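E3 ubiquitin-protein ligase HERC2 (Homo sapiens, PDB 4L1M) is a HECT-type E3 ubiquitin ligase that attaches ubiquitin to target proteins, and its RCC1-like beta-propeller domains probably serve as platforms for binding other proteins. Local coordinates at residues Gly180-Gly188 / Val228-Tyr236. Residues are numbered along the deposited sequence; the frame is centred on the assembly and turned at random.
Sequences GNYGRLGHG and VWSWGDGDY
Trp231, near the end of strand 228-232, pushes its indole against the type I turn Gly183-Gly186, and the polar contacts gather around its pyrrole nitrogen and CD1. NE1 gives a weak hydrogen bond to Arg184 O, 3.0 Å long and bent to 127° at the hydrogen; Thr219 OG1 bonds to the same carbonyl. Gly183 O sits in the indole plane at the edge, 3.2 Å from Trp231 CD1, while also accepting the turn's own bond from Gly186 N. With chi1 at 62°, CG lies between the backbone N and the carbonyl carbon, and the ring passes close to Gly186, whose CA is 3.4 Å from Trp231 CD1.

Backbone meets backbone one residue further on. Tyr182 O receives a CA-H...O contact from Gly232 CA at 3.2 Å. The fold is the seven-bladed RCC1-like beta-propeller, and here the loop after strand 174-178 of one blade rests on the third strand of the next. Gly-Asn-Tyr-Gly-Arg-Leu-Gly-His-Gly matches the glycine-rich signature of RCC1 repeats, and the next blade has the related Gly-Asp-Tyr at 234-236.

Beyond the glycines, Tyr182 and Asp233 run side by side. The carboxylate stands at 80° to the phenol ring, and Asp233 OD1 lies over one face of the ring, toward its rim, 3.4 Å from Tyr182 CD1. Its other oxygen, OD2, makes a salt bridge with Lys238 and accepts from Asp235 N in an Asx turn.

Behind the turn, Arg184 grips Asn181 O side-on through NE (2.9 Å) and NH1, with Asn181 O lying close to the guanidinium plane, tying the loop to itself.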
ATOM      1  N   GLY A 180     -10.181   0.210 -15.996  1.00 46.20           N
ATOM      2  CA  GLY A 180     -11.026  -0.961 -15.754  1.00 46.84           C
ATOM      3  C   GLY A 180     -10.490  -2.260 -16.319  1.00 46.11           C
ATOM      4  O   GLY A 180     -11.085  -3.305 -16.101  1.00 47.71           O
ATOM      5  N   ASN A 181      -9.365  -2.189 -17.020  1.00 46.93           N
ATOM      6  CA  ASN A 181      -8.804  -3.339 -17.725  1.00 49.12           C
ATOM      7  C   ASN A 181      -8.724  -4.568 -16.829  1.00 46.12           C
ATOM      8  O   ASN A 181      -8.299  -4.474 -15.673  1.00 44.49           O
ATOM      9  CB  ASN A 181      -7.402  -3.027 -18.238  1.00 51.70           C
ATOM     10  CG  ASN A 181      -7.335  -1.712 -18.955  1.00 54.91           C
ATOM     11  OD1 ASN A 181      -7.158  -0.654 -18.335  1.00 56.83           O
ATOM     12  ND2 ASN A 181      -7.482  -1.757 -20.266  1.00 58.38           N
ATOM     13  N   TYR A 182      -9.140  -5.704 -17.382  1.00 43.69           N
ATOM     14  CA  TYR A 182      -9.141  -6.989 -16.701  1.00 42.66           C
ATOM     15  C   TYR A 182     -10.013  -7.037 -15.455  1.00 42.76           C
ATOM     16  O   TYR A 182      -9.865  -7.931 -14.616  1.00 45.61           O
ATOM     17  CB  TYR A 182      -7.712  -7.445 -16.388  1.00 42.04           C
ATOM     18  CG  TYR A 182      -6.867  -7.610 -17.611  1.00 42.77           C
ATOM     19  CD1 TYR A 182      -7.107  -8.659 -18.493  1.00 46.45           C
ATOM     20  CD2 TYR A 182      -5.827  -6.727 -17.901  1.00 43.64           C
ATOM     21  CE1 TYR A 182      -6.348  -8.822 -19.649  1.00 47.89           C
ATOM     22  CE2 TYR A 182      -5.062  -6.867 -19.050  1.00 45.34           C
ATOM     23  CZ  TYR A 182      -5.338  -7.920 -19.927  1.00 49.14           C
ATOM     24  OH  TYR A 182      -4.590  -8.113 -21.065  1.00 51.45           O
ATOM     25  N   GLY A 183     -10.941  -6.098 -15.332  1.00 41.94           N
ATOM     26  CA  GLY A 183     -11.928  -6.129 -14.259  1.00 41.43           C
ATOM     27  C   GLY A 183     -11.431  -5.718 -12.898  1.00 40.56           C
ATOM     28  O   GLY A 183     -12.048  -6.051 -11.893  1.00 41.47           O
ATOM     29  N   ARG A 184     -10.342  -4.964 -12.849  1.00 38.87           N
ATOM     30  CA  ARG A 184      -9.740  -4.557 -11.583  1.00 36.57           C
ATOM     31  C   ARG A 184     -10.657  -3.725 -10.696  1.00 35.79           C
ATOM     32  O   ARG A 184     -10.451  -3.660  -9.495  1.00 35.57           O
ATOM     33  CB  ARG A 184      -8.423  -3.782 -11.829  1.00 36.47           C
ATOM     34  CG  ARG A 184      -8.595  -2.383 -12.420  1.00 36.58           C
ATOM     35  CD  ARG A 184      -7.273  -1.826 -12.943  1.00 36.37           C
ATOM     36  NE  ARG A 184      -6.753  -2.694 -13.988  1.00 37.91           N
ATOM     37  CZ  ARG A 184      -5.524  -2.677 -14.484  1.00 36.48           C
ATOM     38  NH1 ARG A 184      -5.195  -3.540 -15.403  1.00 39.11           N
ATOM     39  NH2 ARG A 184      -4.646  -1.807 -14.091  1.00 37.57           N
ATOM     40  N   LEU A 185     -11.636  -3.055 -11.276  1.00 36.58           N
ATOM     41  CA  LEU A 185     -12.572  -2.255 -10.477  1.00 36.92           C
ATOM     42  C   LEU A 185     -13.645  -3.115  -9.797  1.00 39.37           C
ATOM     43  O   LEU A 185     -14.238  -2.685  -8.808  1.00 41.43           O
ATOM     44  CB  LEU A 185     -13.241  -1.177 -11.333  1.00 36.87           C
ATOM     45  CG  LEU A 185     -12.287  -0.249 -12.079  1.00 36.40           C
ATOM     46  CD1 LEU A 185     -13.052   0.700 -12.973  1.00 38.04           C
ATOM     47  CD2 LEU A 185     -11.399   0.526 -11.116  1.00 35.95           C
ATOM     48  N   GLY A 186     -13.905  -4.316 -10.325  1.00 39.46           N
ATOM     49  CA  GLY A 186     -14.869  -5.243  -9.705  1.00 40.49           C
ATOM     50  C   GLY A 186     -16.350  -5.029 -10.035  1.00 42.25           C
ATOM     51  O   GLY A 186     -17.211  -5.515  -9.301  1.00 43.22           O
ATOM     52  N   HIS A 187     -16.659  -4.340 -11.131  1.00 42.41           N
ATOM     53  CA  HIS A 187     -18.058  -4.101 -11.495  1.00 45.02           C
ATOM     54  C   HIS A 187     -18.545  -4.949 -12.652  1.00 46.19           C
ATOM     55  O   HIS A 187     -19.472  -4.566 -13.336  1.00 47.75           O
ATOM     56  CB  HIS A 187     -18.278  -2.626 -11.842  1.00 46.22           C
ATOM     57  CG  HIS A 187     -17.697  -1.694 -10.840  1.00 46.68           C
ATOM     58  ND1 HIS A 187     -18.060  -1.726  -9.509  1.00 45.79           N
ATOM     59  CD2 HIS A 187     -16.759  -0.725 -10.960  1.00 45.58           C
ATOM     60  CE1 HIS A 187     -17.387  -0.798  -8.861  1.00 45.85           C
ATOM     61  NE2 HIS A 187     -16.584  -0.184  -9.715  1.00 45.47           N
ATOM     62  N   GLY A 188     -17.922  -6.093 -12.892  1.00 46.25           N
ATOM     63  CA  GLY A 188     -18.423  -7.031 -13.913  1.00 46.79           C
ATOM     64  C   GLY A 188     -18.109  -6.682 -15.356  1.00 46.95           C
ATOM     65  O   GLY A 188     -18.675  -7.250 -16.265  1.00 49.24           O
ATOM     66  N   VAL A 228     -11.726 -12.944   2.858  1.00 45.20           N
ATOM     67  CA  VAL A 228     -10.901 -12.240   1.916  1.00 41.88           C
ATOM     68  C   VAL A 228     -11.386 -12.471   0.503  1.00 40.85           C
ATOM     69  O   VAL A 228     -11.848 -13.573   0.164  1.00 42.57           O
ATOM     70  CB  VAL A 228      -9.482 -12.750   2.041  1.00 41.73           C
ATOM     71  CG1 VAL A 228      -8.517 -11.799   1.375  1.00 39.97           C
ATOM     72  CG2 VAL A 228      -9.167 -12.935   3.511  1.00 44.64           C
ATOM     73  N   TRP A 229     -11.252 -11.433  -0.316  1.00 40.36           N
ATOM     74  CA  TRP A 229     -11.789 -11.403  -1.678  1.00 40.06           C
ATOM     75  C   TRP A 229     -10.739 -10.919  -2.662  1.00 38.45           C
ATOM     76  O   TRP A 229      -9.881 -10.074  -2.334  1.00 36.65           O
ATOM     77  CB  TRP A 229     -12.984 -10.450  -1.738  1.00 41.69           C
ATOM     78  CG  TRP A 229     -13.989 -10.771  -0.700  1.00 44.20           C
ATOM     79  CD1 TRP A 229     -13.974 -10.367   0.607  1.00 46.26           C
ATOM     80  CD2 TRP A 229     -15.142 -11.586  -0.856  1.00 45.65           C
ATOM     81  NE1 TRP A 229     -15.064 -10.879   1.281  1.00 47.67           N
ATOM     82  CE2 TRP A 229     -15.793 -11.641   0.401  1.00 48.04           C
ATOM     83  CE3 TRP A 229     -15.709 -12.252  -1.942  1.00 47.89           C
ATOM     84  CZ2 TRP A 229     -16.964 -12.354   0.600  1.00 49.67           C
ATOM     85  CZ3 TRP A 229     -16.877 -12.955  -1.748  1.00 49.49           C
ATOM     86  CH2 TRP A 229     -17.495 -13.002  -0.479  1.00 50.84           C
ATOM     87  N   SER A 230     -10.815 -11.441  -3.879  1.00 37.32           N
ATOM     88  CA  SER A 230      -9.942 -10.986  -4.949  1.00 34.57           C
ATOM     89  C   SER A 230     -10.681 -10.924  -6.257  1.00 34.69           C
ATOM     90  O   SER A 230     -11.641 -11.668  -6.477  1.00 34.88           O
ATOM     91  CB  SER A 230      -8.745 -11.914  -5.108  1.00 33.38           C
ATOM     92  OG  SER A 230      -9.156 -13.211  -5.450  1.00 31.82           O
ATOM     93  N   TRP A 231     -10.213 -10.025  -7.118  1.00 33.83           N
ATOM     94  CA  TRP A 231     -10.681  -9.935  -8.469  1.00 34.69           C
ATOM     95  C   TRP A 231      -9.651  -9.173  -9.320  1.00 34.61           C
ATOM     96  O   TRP A 231      -8.644  -8.682  -8.808  1.00 33.48           O
ATOM     97  CB  TRP A 231     -12.050  -9.272  -8.502  1.00 35.54           C
ATOM     98  CG  TRP A 231     -12.093  -7.883  -7.997  1.00 36.44           C
ATOM     99  CD1 TRP A 231     -11.986  -6.744  -8.748  1.00 36.60           C
ATOM    100  CD2 TRP A 231     -12.283  -7.442  -6.625  1.00 36.77           C
ATOM    101  NE1 TRP A 231     -12.112  -5.617  -7.932  1.00 36.57           N
ATOM    102  CE2 TRP A 231     -12.274  -6.026  -6.630  1.00 36.82           C
ATOM    103  CE3 TRP A 231     -12.446  -8.103  -5.403  1.00 37.62           C
ATOM    104  CZ2 TRP A 231     -12.445  -5.263  -5.453  1.00 37.26           C
ATOM    105  CZ3 TRP A 231     -12.606  -7.341  -4.236  1.00 38.54           C
ATOM    106  CH2 TRP A 231     -12.601  -5.938  -4.276  1.00 37.53           C
ATOM    107  N   GLY A 232      -9.916  -9.097 -10.620  1.00 35.90           N
ATOM    108  CA  GLY A 232      -8.994  -8.509 -11.594  1.00 34.53           C
ATOM    109  C   GLY A 232      -8.258  -9.573 -12.403  1.00 35.34           C
ATOM    110  O   GLY A 232      -8.789 -10.693 -12.683  1.00 32.86           O
ATOM    111  N   ASP A 233      -7.023  -9.246 -12.774  1.00 36.38           N
ATOM    112  CA  ASP A 233      -6.234 -10.132 -13.633  1.00 38.76           C
ATOM    113  C   ASP A 233      -5.699 -11.328 -12.857  1.00 38.59           C
ATOM    114  O   ASP A 233      -5.287 -11.203 -11.712  1.00 38.68           O
ATOM    115  CB  ASP A 233      -5.093  -9.377 -14.271  1.00 39.50           C
ATOM    116  CG  ASP A 233      -4.377 -10.199 -15.299  1.00 41.90           C
ATOM    117  OD1 ASP A 233      -4.819 -10.206 -16.470  1.00 40.24           O
ATOM    118  OD2 ASP A 233      -3.379 -10.853 -14.906  1.00 44.35           O
ATOM    119  N   GLY A 234      -5.704 -12.489 -13.500  1.00 39.10           N
ATOM    120  CA  GLY A 234      -5.390 -13.747 -12.839  1.00 40.20           C
ATOM    121  C   GLY A 234      -3.995 -14.292 -13.059  1.00 40.44           C
ATOM    122  O   GLY A 234      -3.620 -15.296 -12.453  1.00 47.51           O
ATOM    123  N   ASP A 235      -3.225 -13.659 -13.924  1.00 39.30           N
ATOM    124  CA  ASP A 235      -1.853 -14.088 -14.211  1.00 38.70           C
ATOM    125  C   ASP A 235      -1.058 -14.379 -12.929  1.00 36.95           C
ATOM    126  O   ASP A 235      -1.177 -13.672 -11.927  1.00 32.71           O
ATOM    127  CB  ASP A 235      -1.108 -13.011 -15.043  1.00 38.10           C
ATOM    128  CG  ASP A 235      -1.498 -13.008 -16.528  1.00 38.39           C
ATOM    129  OD1 ASP A 235      -2.273 -13.905 -16.961  1.00 39.43           O
ATOM    130  OD2 ASP A 235      -0.983 -12.134 -17.273  1.00 36.76           O
ATOM    131  N   TYR A 236      -0.263 -15.444 -12.997  1.00 38.31           N
ATOM    132  CA  TYR A 236       0.626 -15.895 -11.907  1.00 39.00           C
ATOM    133  C   TYR A 236      -0.120 -16.400 -10.679  1.00 40.62           C
ATOM    134  O   TYR A 236       0.488 -16.630  -9.641  1.00 42.28           O
ATOM    135  CB  TYR A 236       1.645 -14.806 -11.522  1.00 36.80           C
ATOM    136  CG  TYR A 236       2.450 -14.329 -12.703  1.00 36.04           C
ATOM    137  CD1 TYR A 236       3.439 -15.124 -13.247  1.00 38.08           C
ATOM    138  CD2 TYR A 236       2.201 -13.083 -13.296  1.00 35.42           C
ATOM    139  CE1 TYR A 236       4.159 -14.705 -14.372  1.00 39.48           C
ATOM    140  CE2 TYR A 236       2.921 -12.636 -14.409  1.00 35.62           C
ATOM    141  CZ  TYR A 236       3.893 -13.448 -14.944  1.00 37.47           C
ATOM    142  OH  TYR A 236       4.625 -13.037 -16.004  1.00 37.69           O
TER